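PDB 3P8L: geranyltranstransferase from Enterococcus faecalis, which probably catalyses the magnesium-dependent condensation of geranyl diphosphate with isopentenyl diphosphate to give farnesyl diphosphate. Local coordinates for residues Thr11-Gln16 with Glu289-Asn294; Lys51-Leu56 with Leu220-Arg225. All blocks are in the same frame, centred on the assembly; numbering follows the deposited sequence.

Contact 1: Thr11-Gln16 with Glu289-Asn294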
loop_
_atom_site.group_PDB
_atom_site.type_symbol
_atom_site.label_atom_id
_atom_site.label_comp_id
_atom_site.label_asym_id
_atom_site.label_seq_id
_atom_site.Cartn_x
_atom_site.Cartn_y
_atom_site.Cartn_z
ATOM N N THR A 11 -30.681 13.868 8.946
ATOM C CA THR A 11 -31.448 13.911 7.707
ATOM C C THR A 11 -30.526 14.090 6.508
ATOM O O THR A 11 -29.889 15.137 6.341
ATOM C CB THR A 11 -32.485 15.057 7.727
ATOM O OG1 THR A 11 -33.273 14.971 8.922
ATOM C CG2 THR A 11 -33.391 14.997 6.518
ATOM N N ASN A 12 -30.462 13.044 5.689
ATOM C CA ASN A 12 -29.669 13.045 4.485
ATOM C C ASN A 12 -28.180 13.317 4.745
ATOM O O ASN A 12 -27.510 14.006 3.971
ATOM C CB ASN A 12 -30.274 13.983 3.428
ATOM C CG ASN A 12 -31.637 13.508 2.935
ATOM O OD1 ASN A 12 -32.658 14.126 3.217
ATOM N ND2 ASN A 12 -31.656 12.395 2.206
ATOM N N PHE A 13 -27.692 12.767 5.852
ATOM C CA PHE A 13 -26.325 12.952 6.275
ATOM C C PHE A 13 -25.372 12.326 5.263
ATOM O O PHE A 13 -24.406 12.963 4.850
ATOM C CB PHE A 13 -26.105 12.382 7.685
ATOM C CG PHE A 13 -24.673 12.477 8.159
ATOM C CD1 PHE A 13 -24.224 13.620 8.806
ATOM C CD2 PHE A 13 -23.758 11.436 7.931
ATOM C CE1 PHE A 13 -22.906 13.724 9.239
ATOM C CE2 PHE A 13 -22.431 11.540 8.376
ATOM C CZ PHE A 13 -22.006 12.681 9.013
ATOM N N SER A 14 -25.656 11.088 4.844
ATOM C CA SER A 14 -24.761 10.402 3.919
ATOM C C SER A 14 -24.717 11.076 2.543
ATOM O O SER A 14 -23.653 11.196 1.957
ATOM C CB SER A 14 -25.089 8.899 3.792
ATOM O OG SER A 14 -26.271 8.696 3.089
ATOM N N GLN A 15 -25.851 11.560 2.047
ATOM C CA GLN A 15 -25.842 12.226 0.738
ATOM C C GLN A 15 -25.247 13.640 0.759
ATOM O O GLN A 15 -24.861 14.176 -0.273
ATOM C CB GLN A 15 -27.173 12.102 -0.047
ATOM C CG GLN A 15 -28.464 12.015 0.704
ATOM C CD GLN A 15 -28.733 10.701 1.419
ATOM O OE1 GLN A 15 -28.772 10.672 2.639
ATOM N NE2 GLN A 15 -28.941 9.633 0.677
ATOM N N GLN A 16 -25.156 14.227 1.947
ATOM C CA GLN A 16 -24.454 15.502 2.121
ATOM C C GLN A 16 -22.937 15.300 2.069
ATOM O O GLN A 16 -22.191 16.100 1.495
ATOM C CB GLN A 16 -24.874 16.154 3.451
ATOM C CG GLN A 16 -24.101 17.429 3.785
ATOM C CD GLN A 16 -24.760 18.290 4.849
ATOM O OE1 GLN A 16 -25.875 18.017 5.281
ATOM N NE2 GLN A 16 -24.079 19.364 5.246
ATOM N N GLU A 289 -25.431 10.435 20.164
ATOM C CA GLU A 289 -25.472 8.964 20.071
ATOM C C GLU A 289 -26.227 8.400 18.866
ATOM O O GLU A 289 -25.895 7.305 18.379
ATOM C CB GLU A 289 -26.055 8.357 21.359
ATOM C CG GLU A 289 -27.202 9.162 21.971
ATOM C CD GLU A 289 -27.915 8.417 23.078
ATOM O OE1 GLU A 289 -28.732 7.523 22.765
ATOM O OE2 GLU A 289 -27.666 8.733 24.263
ATOM N N GLU A 290 -27.232 9.145 18.394
ATOM C CA GLU A 290 -28.142 8.681 17.327
ATOM C C GLU A 290 -27.414 8.407 16.023
ATOM O O GLU A 290 -27.808 7.513 15.289
ATOM C CB GLU A 290 -29.284 9.668 17.050
ATOM C CG GLU A 290 -29.687 10.564 18.209
ATOM C CD GLU A 290 -28.944 11.896 18.200
ATOM O OE1 GLU A 290 -28.934 12.576 17.143
ATOM O OE2 GLU A 290 -28.375 12.259 19.254
ATOM N N HIS A 291 -26.368 9.176 15.735
ATOM C CA HIS A 291 -25.559 8.945 14.542
ATOM C C HIS A 291 -25.043 7.506 14.483
ATOM O O HIS A 291 -25.282 6.798 13.507
ATOM C CB HIS A 291 -24.427 9.961 14.425
ATOM C CG HIS A 291 -24.873 11.284 13.902
ATOM N ND1 HIS A 291 -25.283 11.462 12.598
ATOM C CD2 HIS A 291 -24.997 12.490 14.507
ATOM C CE1 HIS A 291 -25.630 12.724 12.418
ATOM N NE2 HIS A 291 -25.457 13.370 13.558
ATOM N N LEU A 292 -24.396 7.067 15.554
ATOM C CA LEU A 292 -23.908 5.703 15.610
ATOM C C LEU A 292 -24.989 4.667 15.934
ATOM O O LEU A 292 -24.962 3.571 15.367
ATOM C CB LEU A 292 -22.703 5.602 16.544
ATOM C CG LEU A 292 -21.421 6.286 16.048
ATOM C CD1 LEU A 292 -20.322 6.210 17.101
ATOM C CD2 LEU A 292 -20.947 5.661 14.753
ATOM N N ALA A 293 -25.952 5.018 16.799
ATOM C CA ALA A 293 -27.098 4.130 17.099
ATOM C C ALA A 293 -27.963 3.785 15.888
ATOM O O ALA A 293 -28.419 2.643 15.771
ATOM C CB ALA A 293 -27.969 4.693 18.229
ATOM N N ASN A 294 -28.192 4.760 15.004
ATOM C CA ASN A 294 -28.975 4.547 13.781
ATOM C C ASN A 294 -28.314 3.537 12.835
ATOM O O ASN A 294 -28.988 2.749 12.180
ATOM C CB ASN A 294 -29.221 5.877 13.051
ATOM C CG ASN A 294 -29.809 5.687 11.668
ATOM O OD1 ASN A 294 -30.973 5.323 11.523
ATOM N ND2 ASN A 294 -29.000 5.928 10.643
#
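F13, in the first turn of helix 13-31, and H291 of helix 289-298 mark the nearest backbone approach of the two segments, with their CA atoms 9.2 Å apart, so the gap is bridged by two aromatic side chains alone. Each projects toward the other segment, and CD1 of F13 comes to 4.0 Å from CE1 of H291. The imidazole puts ND1 over one face of the phenyl ring, yet the planes are inclined at 56° and the centroids lie 5.2 Å apart, so the pair is neither a stack nor a T-shaped contact. The phenylalanine reaches this place by turning CG away from its own backbone N (chi1 177°). H291 instead sets CG anti to its carbonyl carbon and beside its N (chi1 -79°), which carries the imidazole toward F13, and the two side chains cross at about a right angle.

The fold is the all-helical one of the polyprenyl synthases, and here elements from the two ends of the chain, more than 270 residues apart in sequence, converge beside helix 53-64. T60 of that helix touches the side chains of both F13 and H291, while A63 and M69 add apolar surface around F13, whose ring also meets that of H17. The far nitrogen of the imidazole, NE2, is hydrogen-bonded to the carbonyl oxygen of H8; that residue belongs to the six-histidine run of the construct, evidently an expression tag, so the bond that limits the imidazole's rotation cannot be taken as native. L10 packs against H291 as well.

Contact 2: Lys51-Leu56 with Leu220-Arg225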
loop_
_atom_site.group_PDB
_atom_site.type_symbol
_atom_site.label_atom_id
_atom_site.label_comp_id
_atom_site.label_asym_id
_atom_site.label_seq_id
_atom_site.Cartn_x
_atom_site.Cartn_y
_atom_site.Cartn_z
ATOM N N LYS A 51 -21.795 0.888 -1.310
ATOM C CA LYS A 51 -22.489 1.492 -0.168
ATOM C C LYS A 51 -21.654 2.548 0.549
ATOM O O LYS A 51 -22.207 3.332 1.308
ATOM C CB LYS A 51 -22.951 0.420 0.835
ATOM C CG LYS A 51 -23.851 -0.666 0.226
ATOM C CD LYS A 51 -24.683 -1.387 1.285
ATOM C CE LYS A 51 -23.849 -2.310 2.184
ATOM N NZ LYS A 51 -23.865 -3.733 1.740
ATOM N N ARG A 52 -20.329 2.549 0.321
ATOM C CA ARG A 52 -19.386 3.503 0.938
ATOM C C ARG A 52 -19.446 3.452 2.456
ATOM O O ARG A 52 -19.311 4.482 3.145
ATOM C CB ARG A 52 -19.628 4.939 0.428
ATOM C CG ARG A 52 -19.602 5.070 -1.096
ATOM C CD ARG A 52 -18.180 5.187 -1.579
ATOM N NE ARG A 52 -18.122 5.505 -2.996
ATOM C CZ ARG A 52 -17.474 4.791 -3.909
ATOM N NH1 ARG A 52 -16.768 3.705 -3.574
ATOM N NH2 ARG A 52 -17.515 5.186 -5.165
ATOM N N LEU A 53 -19.679 2.247 2.962
ATOM C CA LEU A 53 -19.865 1.991 4.377
ATOM C C LEU A 53 -18.704 2.472 5.224
ATOM O O LEU A 53 -18.917 3.110 6.265
ATOM C CB LEU A 53 -20.125 0.500 4.630
ATOM C CG LEU A 53 -20.258 0.057 6.092
ATOM C CD1 LEU A 53 -21.412 0.789 6.769
ATOM C CD2 LEU A 53 -20.432 -1.456 6.209
ATOM N N ARG A 54 -17.486 2.207 4.771
ATOM C CA ARG A 54 -16.300 2.548 5.553
ATOM C C ARG A 54 -16.039 4.066 5.746
ATOM O O ARG A 54 -15.879 4.516 6.892
ATOM C CB ARG A 54 -15.071 1.766 5.068
ATOM C CG ARG A 54 -15.184 0.260 5.360
ATOM C CD ARG A 54 -14.427 -0.633 4.342
ATOM N NE ARG A 54 -14.797 -2.028 4.548
ATOM C CZ ARG A 54 -15.907 -2.603 4.090
ATOM N NH1 ARG A 54 -16.767 -1.934 3.319
ATOM N NH2 ARG A 54 -16.147 -3.878 4.383
ATOM N N PRO A 55 -15.994 4.846 4.648
ATOM C CA PRO A 55 -15.938 6.304 4.813
ATOM C C PRO A 55 -17.166 6.870 5.538
ATOM O O PRO A 55 -17.025 7.830 6.299
ATOM C CB PRO A 55 -15.876 6.828 3.366
ATOM C CG PRO A 55 -16.355 5.730 2.502
ATOM C CD PRO A 55 -15.924 4.469 3.218
ATOM N N LEU A 56 -18.339 6.275 5.319
ATOM C CA LEU A 56 -19.544 6.660 6.046
ATOM C C LEU A 56 -19.355 6.506 7.552
ATOM O O LEU A 56 -19.685 7.420 8.301
ATOM C CB LEU A 56 -20.812 5.934 5.554
ATOM C CG LEU A 56 -22.142 6.430 6.153
ATOM C CD1 LEU A 56 -22.280 7.943 5.911
ATOM C CD2 LEU A 56 -23.379 5.679 5.641
ATOM N N LEU A 220 -19.230 -7.432 13.009
ATOM C CA LEU A 220 -19.724 -8.798 13.115
ATOM C C LEU A 220 -21.216 -8.827 12.811
ATOM O O LEU A 220 -21.684 -9.682 12.054
ATOM C CB LEU A 220 -19.416 -9.379 14.507
ATOM C CG LEU A 220 -19.374 -10.908 14.690
ATOM C CD1 LEU A 220 -18.330 -11.579 13.794
ATOM C CD2 LEU A 220 -19.112 -11.265 16.148
ATOM N N ALA A 221 -21.962 -7.874 13.368
ATOM C CA ALA A 221 -23.399 -7.754 13.075
ATOM C C ALA A 221 -23.683 -7.599 11.567
ATOM O O ALA A 221 -24.648 -8.157 11.065
ATOM C CB ALA A 221 -24.031 -6.606 13.873
ATOM N N PHE A 222 -22.807 -6.870 10.871
ATOM C CA PHE A 222 -22.887 -6.629 9.424
ATOM C C PHE A 222 -22.796 -7.947 8.663
ATOM O O PHE A 222 -23.605 -8.209 7.772
ATOM C CB PHE A 222 -21.772 -5.633 9.011
ATOM C CG PHE A 222 -21.566 -5.474 7.515
ATOM C CD1 PHE A 222 -22.488 -4.773 6.730
ATOM C CD2 PHE A 222 -20.411 -5.975 6.905
ATOM C CE1 PHE A 222 -22.284 -4.608 5.344
ATOM C CE2 PHE A 222 -20.192 -5.817 5.524
ATOM C CZ PHE A 222 -21.132 -5.130 4.742
ATOM N N GLN A 223 -21.833 -8.781 9.050
ATOM C CA GLN A 223 -21.615 -10.076 8.412
ATOM C C GLN A 223 -22.720 -11.090 8.706
ATOM O O GLN A 223 -23.179 -11.780 7.794
ATOM C CB GLN A 223 -20.269 -10.663 8.818
ATOM C CG GLN A 223 -19.714 -11.643 7.792
ATOM C CD GLN A 223 -18.732 -10.984 6.843
ATOM O OE1 GLN A 223 -19.026 -10.785 5.664
ATOM N NE2 GLN A 223 -17.558 -10.633 7.360
ATOM N N ILE A 224 -23.136 -11.179 9.971
ATOM C CA ILE A 224 -24.227 -12.079 10.360
ATOM C C ILE A 224 -25.524 -11.725 9.617
ATOM O O ILE A 224 -26.227 -12.616 9.146
ATOM C CB ILE A 224 -24.446 -12.107 11.902
ATOM C CG1 ILE A 224 -23.190 -12.627 12.615
ATOM C CG2 ILE A 224 -25.646 -12.986 12.270
ATOM C CD1 ILE A 224 -23.117 -12.277 14.092
ATOM N N ARG A 225 -25.809 -10.426 9.502
ATOM C CA ARG A 225 -26.948 -9.904 8.729
ATOM C C ARG A 225 -26.888 -10.280 7.242
ATOM O O ARG A 225 -27.902 -10.676 6.660
ATOM C CB ARG A 225 -27.039 -8.384 8.920
ATOM C CG ARG A 225 -27.693 -7.575 7.806
ATOM C CD ARG A 225 -29.183 -7.400 8.040
ATOM N NE ARG A 225 -29.595 -6.005 7.889
ATOM C CZ ARG A 225 -29.805 -5.388 6.726
ATOM N NH1 ARG A 225 -29.646 -6.027 5.573
ATOM N NH2 ARG A 225 -30.176 -4.116 6.718
#
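L53 lays one methyl group on the ring of F222, a CH-pi contact in which CD2 stands 4.0 Å from the ring centroid and 18° off the normal. The methyl is displaced toward the rim, on the side of CE1, to which CD2 comes within 3.8 Å. Both side chains extend with CG opposite the backbone N (chi1 176° for L53 and 170° for F222) and meet from opposite directions, with the CA atoms of L53 and F222 10.4 Å apart. K51 reaches the same ring differently: bent at its third and fourth torsions, it sets NZ near the ring plane, 4.0 Å from CE1 of F222. Because the ammonium lies at the edge, this is not a cation-pi interaction.

K51-P55 is the KRLRP part of the family's GKRLRP motif, whose lysine and second arginine, here K51 and R54, probably bind the diphosphate of isopentenyl diphosphate, as in relatives. F222 opens the FQ..DD..D motif, consistent with a wall near the active site. R52 ties the start of helix 53-64 to helices 13-31 (E22) and 71-92 (E81) by salt bridges, R54 packs against helices 71-92 and 175-200, and A221 joins helix 205-230 to helix 259-283.

In the fold
Helix 53-64 is common to both sites: its first turn forms most of the first segment of contact 2 and, through T60, it flanks the ring pair of contact 1. Their centres are 14 Å apart, and they touch directly where CB of S14 lies 3.6 Å from CD1 of L56. Contact 2 is nested within the chain loop that contact 1 closes. Contact 1 is buried though farther from the chain's centre, and joins two aromatic rings from the terminal helices. Contact 2, nearer the centre, is nevertheless a surface contact, consistent with a cleft, and sets a leucine methyl on the face of one aromatic ring and a lysine nitrogen at its edge. In both, side chains from each segment bridge well-separated backbones.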